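PDB 5DYN: putative peptidase from Bacteroides fragilis, which is a clostripain-family cysteine protease, probably acting by proteolytic cleavage to activate the Bacteroides fragilis toxin. Local coordinates for residues 85-90 and 187-192; 193-196 and 200-203; 72-75 and 80-83. One frame throughout, in Å; residues are numbered along the deposited sequence.

Contact 1: residues 85-90 and 187-192; sequences CYYDYY and YWKSTP. With NA (sodium ion), chain F.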
ATOM      1  N   CYS B  85       8.599   9.384  -8.384  1.00 36.06           N
ATOM      2  CA  CYS B  85       9.350   8.508  -9.286  1.00 40.86           C
ATOM      3  C   CYS B  85       8.440   7.465  -9.916  1.00 36.92           C
ATOM      4  O   CYS B  85       8.442   7.280 -11.132  1.00 44.39           O
ATOM      5  CB  CYS B  85      10.495   7.811  -8.549  1.00 39.01           C
ATOM      6  SG  CYS B  85      11.939   8.844  -8.255  1.00 44.72           S
ATOM      7  N   TYR B  86       7.674   6.788  -9.068  1.00 32.54           N
ATOM      8  CA  TYR B  86       6.714   5.784  -9.503  1.00 37.76           C
ATOM      9  C   TYR B  86       5.777   6.379 -10.549  1.00 40.97           C
ATOM     10  O   TYR B  86       5.570   5.797 -11.619  1.00 33.98           O
ATOM     11  CB  TYR B  86       5.900   5.268  -8.316  1.00 36.59           C
ATOM     12  CG  TYR B  86       5.262   3.906  -8.506  1.00 35.84           C
ATOM     13  CD1 TYR B  86       5.410   2.906  -7.547  1.00 33.27           C
ATOM     14  CD2 TYR B  86       4.531   3.612  -9.646  1.00 36.11           C
ATOM     15  CE1 TYR B  86       4.828   1.669  -7.712  1.00 33.96           C
ATOM     16  CE2 TYR B  86       3.949   2.372  -9.824  1.00 39.39           C
ATOM     17  CZ  TYR B  86       4.101   1.406  -8.856  1.00 35.60           C
ATOM     18  OH  TYR B  86       3.523   0.174  -9.035  1.00 38.63           O
ATOM     19  N   TYR B  87       5.222   7.550 -10.238  1.00 38.72           N
ATOM     20  CA  TYR B  87       4.244   8.184 -11.115  1.00 40.03           C
ATOM     21  C   TYR B  87       4.852   8.676 -12.427  1.00 40.65           C
ATOM     22  O   TYR B  87       4.308   8.410 -13.498  1.00 41.21           O
ATOM     23  CB  TYR B  87       3.563   9.355 -10.408  1.00 41.27           C
ATOM     24  CG  TYR B  87       2.642  10.120 -11.334  1.00 40.03           C
ATOM     25  CD1 TYR B  87       1.399   9.609 -11.676  1.00 40.16           C
ATOM     26  CD2 TYR B  87       3.025  11.337 -11.888  1.00 43.26           C
ATOM     27  CE1 TYR B  87       0.556  10.289 -12.530  1.00 44.23           C
ATOM     28  CE2 TYR B  87       2.187  12.026 -12.744  1.00 39.15           C
ATOM     29  CZ  TYR B  87       0.953  11.495 -13.061  1.00 43.49           C
ATOM     30  OH  TYR B  87       0.104  12.167 -13.911  1.00 52.80           O
ATOM     31  N   ASP B  88       5.964   9.404 -12.335  1.00 38.70           N
ATOM     32  CA  ASP B  88       6.589  10.014 -13.510  1.00 41.09           C
ATOM     33  C   ASP B  88       6.940   8.983 -14.574  1.00 41.88           C
ATOM     34  O   ASP B  88       6.836   9.255 -15.771  1.00 42.80           O
ATOM     35  CB  ASP B  88       7.846  10.794 -13.112  1.00 45.80           C
ATOM     36  CG  ASP B  88       7.525  12.103 -12.414  1.00 54.43           C
ATOM     37  OD1 ASP B  88       6.413  12.633 -12.623  1.00 60.39           O
ATOM     38  OD2 ASP B  88       8.385  12.604 -11.658  1.00 59.77           O
ATOM     39  N   TYR B  89       7.348   7.799 -14.130  1.00 43.62           N
ATOM     40  CA  TYR B  89       7.723   6.722 -15.039  1.00 40.12           C
ATOM     41  C   TYR B  89       6.554   6.287 -15.909  1.00 42.58           C
ATOM     42  O   TYR B  89       6.680   6.173 -17.130  1.00 44.13           O
ATOM     43  CB  TYR B  89       8.252   5.524 -14.254  1.00 41.12           C
ATOM     44  CG  TYR B  89       8.804   4.416 -15.121  1.00 47.04           C
ATOM     45  CD1 TYR B  89      10.140   4.410 -15.500  1.00 47.78           C
ATOM     46  CD2 TYR B  89       7.994   3.374 -15.556  1.00 39.81           C
ATOM     47  CE1 TYR B  89      10.655   3.399 -16.289  1.00 53.46           C
ATOM     48  CE2 TYR B  89       8.499   2.359 -16.350  1.00 44.13           C
ATOM     49  CZ  TYR B  89       9.832   2.377 -16.712  1.00 52.23           C
ATOM     50  OH  TYR B  89      10.347   1.372 -17.498  1.00 63.78           O
ATOM     51  N   TYR B  90       5.414   6.041 -15.273  1.00 40.68           N
ATOM     52  CA  TYR B  90       4.255   5.523 -15.984  1.00 43.08           C
ATOM     53  C   TYR B  90       3.504   6.615 -16.732  1.00 39.45           C
ATOM     54  O   TYR B  90       2.799   6.329 -17.700  1.00 41.59           O
ATOM     55  CB  TYR B  90       3.307   4.808 -15.021  1.00 40.22           C
ATOM     56  CG  TYR B  90       3.779   3.435 -14.599  1.00 35.82           C
ATOM     57  CD1 TYR B  90       3.405   2.305 -15.313  1.00 38.83           C
ATOM     58  CD2 TYR B  90       4.587   3.268 -13.481  1.00 35.41           C
ATOM     59  CE1 TYR B  90       3.828   1.047 -14.929  1.00 39.46           C
ATOM     60  CE2 TYR B  90       5.013   2.012 -13.089  1.00 33.39           C
ATOM     61  CZ  TYR B  90       4.631   0.905 -13.816  1.00 34.65           C
ATOM     62  OH  TYR B  90       5.054  -0.347 -13.434  1.00 39.45           O
ATOM     63  N   TYR B 187       0.457  13.513  -1.058  1.00 43.20           N
ATOM     64  CA  TYR B 187       0.729  13.293  -2.473  1.00 40.00           C
ATOM     65  C   TYR B 187      -0.391  12.484  -3.107  1.00 38.02           C
ATOM     66  O   TYR B 187      -0.847  11.492  -2.542  1.00 42.73           O
ATOM     67  CB  TYR B 187       2.070  12.577  -2.670  1.00 36.75           C
ATOM     68  CG  TYR B 187       2.464  12.383  -4.122  1.00 37.98           C
ATOM     69  CD1 TYR B 187       1.978  11.308  -4.862  1.00 36.87           C
ATOM     70  CD2 TYR B 187       3.330  13.270  -4.752  1.00 42.26           C
ATOM     71  CE1 TYR B 187       2.335  11.129  -6.187  1.00 38.74           C
ATOM     72  CE2 TYR B 187       3.696  13.097  -6.079  1.00 35.99           C
ATOM     73  CZ  TYR B 187       3.195  12.023  -6.790  1.00 43.37           C
ATOM     74  OH  TYR B 187       3.552  11.841  -8.108  1.00 44.25           O
ATOM     75  N   TRP B 188      -0.824  12.912  -4.287  1.00 37.78           N
ATOM     76  CA  TRP B 188      -1.804  12.165  -5.063  1.00 36.73           C
ATOM     77  C   TRP B 188      -1.745  12.583  -6.522  1.00 38.68           C
ATOM     78  O   TRP B 188      -2.157  13.685  -6.885  1.00 43.39           O
ATOM     79  CB  TRP B 188      -3.214  12.363  -4.505  1.00 29.09           C
ATOM     80  CG  TRP B 188      -4.305  11.782  -5.363  1.00 28.75           C
ATOM     81  CD1 TRP B 188      -5.377  12.447  -5.883  1.00 29.73           C
ATOM     82  CD2 TRP B 188      -4.427  10.421  -5.802  1.00 32.48           C
ATOM     83  NE1 TRP B 188      -6.161  11.587  -6.613  1.00 32.22           N
ATOM     84  CE2 TRP B 188      -5.601  10.338  -6.579  1.00 32.18           C
ATOM     85  CE3 TRP B 188      -3.661   9.265  -5.611  1.00 35.31           C
ATOM     86  CZ2 TRP B 188      -6.025   9.147  -7.166  1.00 28.47           C
ATOM     87  CZ3 TRP B 188      -4.086   8.084  -6.195  1.00 34.51           C
ATOM     88  CH2 TRP B 188      -5.259   8.035  -6.960  1.00 31.10           C
ATOM     89  N   LYS B 189      -1.211  11.697  -7.352  1.00 39.91           N
ATOM     90  CA  LYS B 189      -1.120  11.941  -8.783  1.00 42.02           C
ATOM     91  C   LYS B 189      -1.628  10.730  -9.545  1.00 42.64           C
ATOM     92  O   LYS B 189      -1.402   9.585  -9.140  1.00 35.71           O
ATOM     93  CB  LYS B 189       0.318  12.265  -9.191  1.00 39.63           C
ATOM     94  CG  LYS B 189       0.825  13.595  -8.670  1.00 40.10           C
ATOM     95  CD  LYS B 189       0.238  14.748  -9.459  1.00 49.41           C
ATOM     96  CE  LYS B 189       0.737  14.734 -10.895  1.00 49.12           C
ATOM     97  NZ  LYS B 189       0.276  15.925 -11.660  1.00 53.03           N
ATOM     98  N   SER B 190      -2.325  10.986 -10.643  1.00 38.04           N
ATOM     99  CA  SER B 190      -2.854   9.915 -11.468  1.00 38.23           C
ATOM    100  C   SER B 190      -2.943  10.324 -12.925  1.00 41.37           C
ATOM    101  O   SER B 190      -3.245  11.473 -13.242  1.00 45.27           O
ATOM    102  CB  SER B 190      -4.236   9.486 -10.977  1.00 32.69           C
ATOM    103  OG  SER B 190      -4.765   8.460 -11.803  1.00 31.01           O
ATOM    104  N   THR B 191      -2.673   9.373 -13.809  1.00 38.29           N
ATOM    105  CA  THR B 191      -2.969   9.547 -15.217  1.00 34.04           C
ATOM    106  C   THR B 191      -4.484   9.678 -15.363  1.00 37.81           C
ATOM    107  O   THR B 191      -5.224   9.252 -14.476  1.00 34.36           O
ATOM    108  CB  THR B 191      -2.433   8.367 -16.052  1.00 38.15           C
ATOM    109  OG1 THR B 191      -2.912   7.132 -15.507  1.00 35.97           O
ATOM    110  CG2 THR B 191      -0.913   8.364 -16.039  1.00 36.73           C
ATOM    111  N   PRO B 192      -4.952  10.293 -16.466  1.00 41.43           N
ATOM    112  CA  PRO B 192      -6.398  10.422 -16.689  1.00 39.36           C
ATOM    113  C   PRO B 192      -7.143   9.102 -16.499  1.00 36.01           C
ATOM    114  O   PRO B 192      -8.260   9.088 -15.983  1.00 35.65           O
ATOM    115  CB  PRO B 192      -6.483  10.896 -18.141  1.00 34.75           C
ATOM    116  CG  PRO B 192      -5.224  11.666 -18.343  1.00 33.91           C
ATOM    117  CD  PRO B 192      -4.171  10.971 -17.519  1.00 35.89           C
TER
HETATM  118 NA    NA F 401       1.747   3.864 -18.950  1.00 45.22          NA
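Thr191, whose backbone N meets the edge of the Tyr87 ring, has its hydroxyl OG1 gripped by two backbone groups, the N of Val109 and the carbonyl O of Arg193. Thr191 belongs to strand 185-196, against which helix 78-92 is laid, an alpha/beta layer of the kind expected in a clan CD peptidase: the axes of helix 85-90 and strand 187-190 run nearly parallel, 12° apart, with a closest approach of 9.0 Å. Tyr87 is the side chain that bridges the gap. With its CG anti to the backbone N (chi1 174°), the ring leaves the helix and lies on the strand. Lys189 CB sits squarely over one face, 3.7 Å from the centroid of the Tyr87 ring, a CH-pi contact, and the bent lysine chain then returns its CE to 3.6 Å from Tyr87 CE2. Nearer the helix, Tyr187 OH comes to 3.4 Å from Tyr87 CB, the two tyrosine side chains crossing at about a right angle. Further along the helix, the carbonyl O of Tyr90 binds a sodium ion together with Trp105 O. At the far end of the Tyr87 ring, the phenol makes a weak hydrogen bond to the strand, from Tyr87 OH to Ser190 O at 3.5 Å.

Contact 2: residues 193-196 and 200-203; sequences RNYS and GMFT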
ATOM      1  N   ARG B 193      -6.518   8.003 -16.906  1.00 35.37           N
ATOM      2  CA  ARG B 193      -7.093   6.684 -16.695  1.00 34.31           C
ATOM      3  C   ARG B 193      -6.042   5.706 -16.168  1.00 35.41           C
ATOM      4  O   ARG B 193      -4.840   5.937 -16.299  1.00 30.24           O
ATOM      5  CB  ARG B 193      -7.719   6.157 -17.990  1.00 27.59           C
ATOM      6  CG  ARG B 193      -8.857   7.029 -18.518  1.00 35.61           C
ATOM      7  CD  ARG B 193      -9.847   6.241 -19.364  1.00 27.77           C
ATOM      8  NE  ARG B 193      -9.219   5.646 -20.537  1.00 32.08           N
ATOM      9  CZ  ARG B 193      -9.791   4.715 -21.294  1.00 33.40           C
ATOM     10  NH1 ARG B 193     -11.005   4.271 -20.998  1.00 26.75           N
ATOM     11  NH2 ARG B 193      -9.147   4.226 -22.344  1.00 32.93           N
ATOM     12  N   ASN B 194      -6.513   4.630 -15.544  1.00 35.58           N
ATOM     13  CA  ASN B 194      -5.658   3.536 -15.095  1.00 34.54           C
ATOM     14  C   ASN B 194      -6.086   2.237 -15.762  1.00 33.77           C
ATOM     15  O   ASN B 194      -7.151   2.170 -16.381  1.00 31.36           O
ATOM     16  CB  ASN B 194      -5.713   3.371 -13.570  1.00 32.26           C
ATOM     17  CG  ASN B 194      -4.950   4.453 -12.825  1.00 31.97           C
ATOM     18  OD1 ASN B 194      -4.589   5.485 -13.388  1.00 34.95           O
ATOM     19  ND2 ASN B 194      -4.706   4.217 -11.543  1.00 31.70           N
ATOM     20  N   TYR B 195      -5.269   1.200 -15.629  1.00 29.06           N
ATOM     21  CA  TYR B 195      -5.632  -0.099 -16.175  1.00 30.25           C
ATOM     22  C   TYR B 195      -6.124  -1.056 -15.095  1.00 32.75           C
ATOM     23  O   TYR B 195      -5.493  -1.216 -14.051  1.00 26.08           O
ATOM     24  CB  TYR B 195      -4.454  -0.729 -16.915  1.00 32.91           C
ATOM     25  CG  TYR B 195      -4.715  -2.157 -17.338  1.00 35.21           C
ATOM     26  CD1 TYR B 195      -5.481  -2.438 -18.463  1.00 35.03           C
ATOM     27  CD2 TYR B 195      -4.205  -3.225 -16.608  1.00 33.30           C
ATOM     28  CE1 TYR B 195      -5.726  -3.741 -18.852  1.00 34.47           C
ATOM     29  CE2 TYR B 195      -4.445  -4.531 -16.991  1.00 31.13           C
ATOM     30  CZ  TYR B 195      -5.206  -4.783 -18.115  1.00 37.03           C
ATOM     31  OH  TYR B 195      -5.449  -6.081 -18.502  1.00 38.40           O
ATOM     32  N   SER B 196      -7.256  -1.693 -15.367  1.00 31.33           N
ATOM     33  CA  SER B 196      -7.770  -2.750 -14.508  1.00 36.01           C
ATOM     34  C   SER B 196      -7.637  -4.095 -15.217  1.00 35.85           C
ATOM     35  O   SER B 196      -8.057  -4.242 -16.364  1.00 32.22           O
ATOM     36  CB  SER B 196      -9.230  -2.482 -14.136  1.00 29.52           C
ATOM     37  OG  SER B 196      -9.779  -3.571 -13.417  1.00 29.77           O
ATOM     38  N   GLY B 200     -10.367  -3.397 -17.578  1.00 33.70           N
ATOM     39  CA  GLY B 200      -9.644  -2.681 -18.614  1.00 28.79           C
ATOM     40  C   GLY B 200      -9.310  -1.263 -18.198  1.00 36.70           C
ATOM     41  O   GLY B 200      -9.280  -0.946 -17.006  1.00 35.08           O
ATOM     42  N   MET B 201      -9.048  -0.407 -19.180  1.00 33.35           N
ATOM     43  CA  MET B 201      -8.814   1.001 -18.899  1.00 31.58           C
ATOM     44  C   MET B 201     -10.071   1.608 -18.299  1.00 34.07           C
ATOM     45  O   MET B 201     -11.168   1.426 -18.824  1.00 34.84           O
ATOM     46  CB  MET B 201      -8.406   1.756 -20.165  1.00 36.19           C
ATOM     47  CG  MET B 201      -7.084   1.307 -20.760  1.00 31.20           C
ATOM     48  SD  MET B 201      -5.708   1.470 -19.606  1.00 38.92           S
ATOM     49  CE  MET B 201      -5.766   3.221 -19.231  1.00 32.38           C
ATOM     50  N   PHE B 202      -9.910   2.313 -17.185  1.00 34.77           N
ATOM     51  CA  PHE B 202     -11.031   2.984 -16.540  1.00 29.78           C
ATOM     52  C   PHE B 202     -10.635   4.397 -16.136  1.00 35.86           C
ATOM     53  O   PHE B 202      -9.469   4.663 -15.845  1.00 33.13           O
ATOM     54  CB  PHE B 202     -11.513   2.190 -15.323  1.00 28.44           C
ATOM     55  CG  PHE B 202     -10.535   2.159 -14.182  1.00 29.11           C
ATOM     56  CD1 PHE B 202      -9.474   1.267 -14.183  1.00 31.73           C
ATOM     57  CD2 PHE B 202     -10.691   3.007 -13.093  1.00 33.65           C
ATOM     58  CE1 PHE B 202      -8.575   1.232 -13.129  1.00 26.33           C
ATOM     59  CE2 PHE B 202      -9.798   2.976 -12.034  1.00 30.19           C
ATOM     60  CZ  PHE B 202      -8.739   2.087 -12.052  1.00 31.66           C
ATOM     61  N   THR B 203     -11.611   5.300 -16.124  1.00 32.66           N
ATOM     62  CA  THR B 203     -11.354   6.700 -15.801  1.00 32.10           C
ATOM     63  C   THR B 203     -11.128   6.916 -14.303  1.00 36.55           C
ATOM     64  O   THR B 203     -11.883   6.421 -13.465  1.00 30.99           O
ATOM     65  CB  THR B 203     -12.520   7.603 -16.267  1.00 34.56           C
ATOM     66  OG1 THR B 203     -12.743   7.418 -17.670  1.00 38.56           O
ATOM     67  CG2 THR B 203     -12.209   9.068 -15.997  1.00 34.28           C
TER
HETATM   68  O   HOH W   1     -13.168   4.490 -19.256  1.00 35.15           O
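Arg193-Ser196 and Gly200-Thr203 form the two arms of an antiparallel beta hairpin at the edge of the mixed sheet. Backbone bonds come first. In the hydrogen-bonded pair Asn194-Phe202, Asn194 N reaches Phe202 O at 3.0 Å and Phe202 N returns to Asn194 O at 2.9 Å. Nearer the turn the geometry is skewed: Ser196 N still bonds to Gly200 O at 2.7 Å, though from 55° out of the carbonyl plane, and Gly200 N bonds back to Ser196 O. A CA-H...O contact from Met201 also reaches Asn194 O, with 3.2 Å from Met201 CA. Apolar packing divides by face. On that of Tyr195 and Met201, Met201 SD stands at the edge of the Tyr195 ring in a Met-aromatic contact, 5.3 Å from its centroid. On that of Asn194 and Phe202, CG of Phe202 falls between its own N and carbonyl carbon (chi1 68°), which brings CE1 of Phe202 within 3.6 Å of Asn194 CB. The charge of Arg193 is met outside the hairpin: NE makes a salt bridge to Asp96, while Met201 CB covers one face of the guanidinium, 3.4 Å from Arg193 NH2.

Contact 3: residues 72-75 and 80-83; sequences MFSA and LKIA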
ATOM      1  N   MET B  72      14.420   6.010  -2.485  1.00 40.94           N
ATOM      2  CA  MET B  72      14.304   5.471  -1.134  1.00 42.28           C
ATOM      3  C   MET B  72      15.481   5.864  -0.250  1.00 48.57           C
ATOM      4  O   MET B  72      15.372   5.843   0.973  1.00 45.87           O
ATOM      5  CB  MET B  72      14.175   3.947  -1.172  1.00 43.76           C
ATOM      6  CG  MET B  72      12.894   3.458  -1.822  1.00 47.93           C
ATOM      7  SD  MET B  72      12.611   1.692  -1.610  1.00 49.42           S
ATOM      8  CE  MET B  72      14.097   1.013  -2.332  1.00 39.40           C
ATOM      9  N   PHE B  73      16.604   6.224  -0.864  1.00 51.61           N
ATOM     10  CA  PHE B  73      17.795   6.574  -0.101  1.00 46.78           C
ATOM     11  C   PHE B  73      18.116   8.065  -0.191  1.00 47.40           C
ATOM     12  O   PHE B  73      19.274   8.467  -0.086  1.00 53.47           O
ATOM     13  CB  PHE B  73      18.989   5.740  -0.573  1.00 45.13           C
ATOM     14  CG  PHE B  73      18.897   4.290  -0.191  1.00 45.19           C
ATOM     15  CD1 PHE B  73      19.311   3.860   1.059  1.00 46.66           C
ATOM     16  CD2 PHE B  73      18.388   3.356  -1.078  1.00 41.32           C
ATOM     17  CE1 PHE B  73      19.224   2.527   1.415  1.00 46.68           C
ATOM     18  CE2 PHE B  73      18.298   2.020  -0.728  1.00 38.31           C
ATOM     19  CZ  PHE B  73      18.715   1.606   0.519  1.00 42.73           C
ATOM     20  N   SER B  74      17.084   8.879  -0.377  1.00 48.02           N
ATOM     21  CA  SER B  74      17.238  10.328  -0.367  1.00 42.33           C
ATOM     22  C   SER B  74      17.520  10.818   1.046  1.00 50.42           C
ATOM     23  O   SER B  74      17.225  10.120   2.017  1.00 56.20           O
ATOM     24  CB  SER B  74      15.988  11.012  -0.917  1.00 42.28           C
ATOM     25  OG  SER B  74      15.776  10.671  -2.276  1.00 50.47           O
ATOM     26  N   ALA B  75      18.091  12.015   1.155  1.00 51.03           N
ATOM     27  CA  ALA B  75      18.368  12.622   2.453  1.00 53.33           C
ATOM     28  C   ALA B  75      17.079  12.778   3.259  1.00 52.31           C
ATOM     29  O   ALA B  75      16.995  12.344   4.408  1.00 55.47           O
ATOM     30  CB  ALA B  75      19.053  13.966   2.273  1.00 54.97           C
ATOM     31  N   LEU B  80       7.873  11.102  -0.677  1.00 39.11           N
ATOM     32  CA  LEU B  80       7.390  11.891  -1.807  1.00 41.91           C
ATOM     33  C   LEU B  80       8.155  11.544  -3.077  1.00 40.86           C
ATOM     34  O   LEU B  80       7.574  11.438  -4.158  1.00 43.33           O
ATOM     35  CB  LEU B  80       7.512  13.386  -1.513  1.00 39.12           C
ATOM     36  CG  LEU B  80       6.517  13.980  -0.517  1.00 46.99           C
ATOM     37  CD1 LEU B  80       6.841  15.441  -0.258  1.00 55.13           C
ATOM     38  CD2 LEU B  80       5.093  13.827  -1.030  1.00 40.87           C
ATOM     39  N   LYS B  81       9.465  11.367  -2.940  1.00 38.14           N
ATOM     40  CA  LYS B  81      10.308  11.067  -4.085  1.00 37.63           C
ATOM     41  C   LYS B  81      10.021   9.666  -4.624  1.00 43.41           C
ATOM     42  O   LYS B  81      10.054   9.451  -5.833  1.00 42.97           O
ATOM     43  CB  LYS B  81      11.780  11.222  -3.712  1.00 40.29           C
ATOM     44  CG  LYS B  81      12.204  12.676  -3.546  1.00 35.92           C
ATOM     45  CD  LYS B  81      13.523  12.793  -2.811  1.00 42.25           C
ATOM     46  CE  LYS B  81      14.002  14.233  -2.747  1.00 52.12           C
ATOM     47  NZ  LYS B  81      14.321  14.767  -4.103  1.00 58.04           N
ATOM     48  N   ILE B  82       9.727   8.726  -3.729  1.00 40.63           N
ATOM     49  CA  ILE B  82       9.302   7.386  -4.135  1.00 37.15           C
ATOM     50  C   ILE B  82       8.038   7.456  -4.989  1.00 38.76           C
ATOM     51  O   ILE B  82       7.967   6.864  -6.069  1.00 32.38           O
ATOM     52  CB  ILE B  82       9.032   6.473  -2.920  1.00 41.83           C
ATOM     53  CG1 ILE B  82      10.334   6.143  -2.187  1.00 39.63           C
ATOM     54  CG2 ILE B  82       8.351   5.183  -3.360  1.00 34.92           C
ATOM     55  CD1 ILE B  82      10.121   5.506  -0.830  1.00 38.11           C
ATOM     56  N   ALA B  83       7.047   8.193  -4.500  1.00 32.89           N
ATOM     57  CA  ALA B  83       5.774   8.332  -5.196  1.00 36.60           C
ATOM     58  C   ALA B  83       5.928   9.029  -6.544  1.00 37.66           C
ATOM     59  O   ALA B  83       5.412   8.552  -7.556  1.00 36.44           O
ATOM     60  CB  ALA B  83       4.784   9.085  -4.332  1.00 32.98           C
TER
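This is a mainly apolar, short-range contact within a helical hairpin: residues 72-75 lead out of helix 65-72 and into the turn, and residues 80-83 belong to helix 78-92, which doubles back alongside it. Two separate side-chain pairs join the turn to the returning helix. The deeper one joins Met72 and Ile82, both buried. Ile82 CD1 meets Met72 CG at 3.6 Å. Close behind that methyl, Ile82 CG1 lies 3.7 Å from Met72 CG. An extended isoleucine branch (chi2 168°) carries the methyl out to the methionine, touching its methylene rather than its sulfur. Beneath them lies the central sheet, where Phe27 of strand 25-31 packs on both residues, so the pair lies between the helical hairpin and the sheet. The second pair is nearer the surface. Ser74 directs its hydroxyl back to the preceding helix, where OG bonds to the carbonyl O of Ala71, so the hydroxyl is satisfied by the last turn of helix 65-72. The aliphatic part of Lys81 passes over it, and Lys81 CD also lies 3.6 Å from Ser74 CB. The same turn faces the second protein chain of the assembly: Ser74 O accepts a hydrogen bond from Arg16 of that chain, and Met72 packs on its Val114. Lys81 reaches the serine with a methylene and carries its ammonium past: CD of Lys81 stands 3.1 Å from Ser74 OG, whereas Lys81 NZ is 4.7 Å from that oxygen.

In the fold
Along the chain the contacts come in the order 3, 1, 2. Contacts 3 and 1 share helix 78-92, first where it pairs with the preceding turn and then where it lies on the sheet; their centres are about 14 Å apart and they touch, as Tyr187 packs on Leu80 and Ala83. Contacts 1 and 2 share strand 185-196, again with centres about 14 Å apart, and meet through Pro192 and Thr203. Contacts 2 and 3 do not touch, with centres about 27 Å apart. The series therefore runs from the subunit interface to the outermost strand of the five-stranded sheet, all within the clostripain-family region that forms this C-terminal part of the protease.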